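Local coordinates for protein inorganic pyrophosphatase (Helicobacter pylori, PDB 2BQY) that hydrolyses inorganic pyrophosphate to two phosphate ions, with magnesium as cofactor, and assembles as a homohexamer, at residues 69-74 / 103-108. Numbering follows the deposited sequence.
Sequences DALVLS and KLIALP. With POP (pyrophosphate 2-), chain B.
Two parallel strands of the pyrophosphatase barrel, 69-72 and 103-108, meet here and carry the side chains of Asp-69 and Lys-103 to the active site, where pyrophosphate is bound. These two side chains lie alongside each other, pointing the same way; Asp-69 OD2 and Lys-103 NZ form a long salt bridge of 3.5 Å. The lysine chain runs extended up to its last torsion, where a bend (chi4 -50°) brings NZ to pyrophosphate O6 for a 2.7 Å hydrogen bond. NZ also bonds Tyr-54 OH and pairs with Asp-101, so anionic and hydroxyl partners together fix the position of NZ. Asp-69 is a predicted ligand of two magnesium ions. Behind the site the backbones are laced in parallel register: Leu-71 N to Leu-104 O (2.6 Å) and Ala-106 N to Leu-71 O (2.8 Å) are both nearly straight, and Leu-73 N reaches Ala-106 O. On the lysine's face of the sheet, Leu-71 CD1 lies against Lys-103 CB at 3.6 Å; the other face pairs Ala-70 CB with Leu-104 CB (3.7 Å). Where the chain leaves strand 69-72, Leu-73 CD1 meets Ile-105 CG2 at 4.0 Å and Val-72 CG1 touches Pro-108 CD. Helix 127-139 packs on Leu-71, Leu-73 and Lys-103 through Ile-133 and Phe-137, while strands 53-56 and 82-96 flank the pair, both antiparallel to it.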
loop_
_atom_site.group_PDB
_atom_site.type_symbol
_atom_site.label_atom_id
_atom_site.label_comp_id
_atom_site.label_asym_id
_atom_site.label_seq_id
_atom_site.Cartn_x
_atom_site.Cartn_y
_atom_site.Cartn_z
ATOM N N ASP A 69 -24.177 6.260 -14.574
ATOM C CA ASP A 69 -22.984 6.203 -13.752
ATOM C C ASP A 69 -23.157 6.998 -12.459
ATOM O O ASP A 69 -23.967 7.925 -12.365
ATOM C CB ASP A 69 -21.793 6.759 -14.523
ATOM C CG ASP A 69 -21.425 5.918 -15.721
ATOM O OD1 ASP A 69 -21.102 4.720 -15.513
ATOM O OD2 ASP A 69 -21.455 6.460 -16.856
ATOM N N ALA A 70 -22.373 6.630 -11.455
ATOM C CA ALA A 70 -22.422 7.306 -10.165
ATOM C C ALA A 70 -21.103 7.203 -9.403
ATOM O O ALA A 70 -20.463 6.148 -9.374
ATOM C CB ALA A 70 -23.535 6.727 -9.324
ATOM N N LEU A 71 -20.695 8.317 -8.806
ATOM C CA LEU A 71 -19.477 8.345 -8.017
ATOM C C LEU A 71 -19.847 8.230 -6.545
ATOM O O LEU A 71 -20.688 8.975 -6.052
ATOM C CB LEU A 71 -18.710 9.646 -8.248
ATOM C CG LEU A 71 -18.021 9.856 -9.598
ATOM C CD1 LEU A 71 -19.037 10.156 -10.694
ATOM C CD2 LEU A 71 -17.065 11.016 -9.474
ATOM N N VAL A 72 -19.227 7.279 -5.851
ATOM C CA VAL A 72 -19.480 7.074 -4.427
ATOM C C VAL A 72 -18.334 7.646 -3.598
ATOM O O VAL A 72 -17.259 7.080 -3.512
ATOM C CB VAL A 72 -19.669 5.572 -4.101
ATOM C CG1 VAL A 72 -19.989 5.392 -2.626
ATOM C CG2 VAL A 72 -20.771 4.998 -4.962
ATOM N N LEU A 73 -18.576 8.798 -2.991
ATOM C CA LEU A 73 -17.576 9.466 -2.182
ATOM C C LEU A 73 -17.486 8.920 -0.765
ATOM O O LEU A 73 -18.496 8.624 -0.130
ATOM C CB LEU A 73 -17.868 10.970 -2.139
ATOM C CG LEU A 73 -17.579 11.796 -3.401
ATOM C CD1 LEU A 73 -18.398 11.279 -4.573
ATOM C CD2 LEU A 73 -17.902 13.246 -3.138
ATOM N N SER A 74 -16.253 8.786 -0.283
ATOM C CA SER A 74 -15.977 8.290 1.065
ATOM C C SER A 74 -14.484 8.335 1.298
ATOM O O SER A 74 -13.732 8.566 0.359
ATOM C CB SER A 74 -16.475 6.858 1.254
ATOM O OG SER A 74 -15.729 5.943 0.489
ATOM N N LYS A 103 -23.134 12.184 -14.358
ATOM C CA LYS A 103 -22.561 11.336 -13.326
ATOM C C LYS A 103 -23.106 11.679 -11.946
ATOM O O LYS A 103 -22.804 12.728 -11.384
ATOM C CB LYS A 103 -21.035 11.438 -13.341
ATOM C CG LYS A 103 -20.446 11.131 -14.701
ATOM C CD LYS A 103 -19.008 10.792 -14.637
ATOM C CE LYS A 103 -18.516 10.309 -16.000
ATOM N NZ LYS A 103 -19.386 9.251 -16.577
ATOM N N LEU A 104 -23.920 10.778 -11.406
ATOM C CA LEU A 104 -24.507 10.976 -10.088
ATOM C C LEU A 104 -23.460 11.015 -8.964
ATOM O O LEU A 104 -22.509 10.239 -8.958
ATOM C CB LEU A 104 -25.520 9.864 -9.809
ATOM C CG LEU A 104 -26.683 9.712 -10.788
ATOM C CD1 LEU A 104 -27.526 8.488 -10.397
ATOM C CD2 LEU A 104 -27.504 10.958 -10.793
ATOM N N ILE A 105 -23.636 11.949 -8.035
ATOM C CA ILE A 105 -22.735 12.094 -6.900
ATOM C C ILE A 105 -23.447 11.482 -5.698
ATOM O O ILE A 105 -24.491 11.968 -5.274
ATOM C CB ILE A 105 -22.436 13.578 -6.617
ATOM C CG1 ILE A 105 -21.903 14.256 -7.886
ATOM C CG2 ILE A 105 -21.444 13.698 -5.481
ATOM C CD1 ILE A 105 -20.698 13.594 -8.487
ATOM N N ALA A 106 -22.883 10.411 -5.151
ATOM C CA ALA A 106 -23.507 9.740 -4.011
ATOM C C ALA A 106 -22.559 9.459 -2.854
ATOM O O ALA A 106 -21.345 9.598 -2.983
ATOM C CB ALA A 106 -24.142 8.441 -4.469
ATOM N N LEU A 107 -23.146 9.073 -1.727
ATOM C CA LEU A 107 -22.425 8.744 -0.505
ATOM C C LEU A 107 -23.025 7.472 0.056
ATOM O O LEU A 107 -24.229 7.271 -0.027
ATOM C CB LEU A 107 -22.568 9.861 0.533
ATOM C CG LEU A 107 -21.779 11.157 0.354
ATOM C CD1 LEU A 107 -22.233 12.168 1.374
ATOM C CD2 LEU A 107 -20.301 10.881 0.522
ATOM N N PRO A 108 -22.197 6.596 0.638
ATOM C CA PRO A 108 -22.731 5.349 1.193
ATOM C C PRO A 108 -23.732 5.649 2.299
ATOM O O PRO A 108 -23.556 6.599 3.054
ATOM C CB PRO A 108 -21.480 4.625 1.688
ATOM C CG PRO A 108 -20.589 5.758 2.072
ATOM C CD PRO A 108 -20.761 6.732 0.945
HETATM P P1 POP B . -15.778 7.189 -20.872
HETATM O O1 POP B . -14.353 6.764 -21.313
HETATM O O2 POP B . -16.970 6.454 -21.651
HETATM O O3 POP B . -15.951 8.742 -20.929
HETATM O O POP B . -15.863 6.698 -19.277
HETATM P P2 POP B . -17.243 6.944 -18.351
HETATM O O4 POP B . -18.411 6.202 -19.046
HETATM O O5 POP B . -16.870 6.350 -17.011
HETATM O O6 POP B . -17.490 8.476 -18.307
#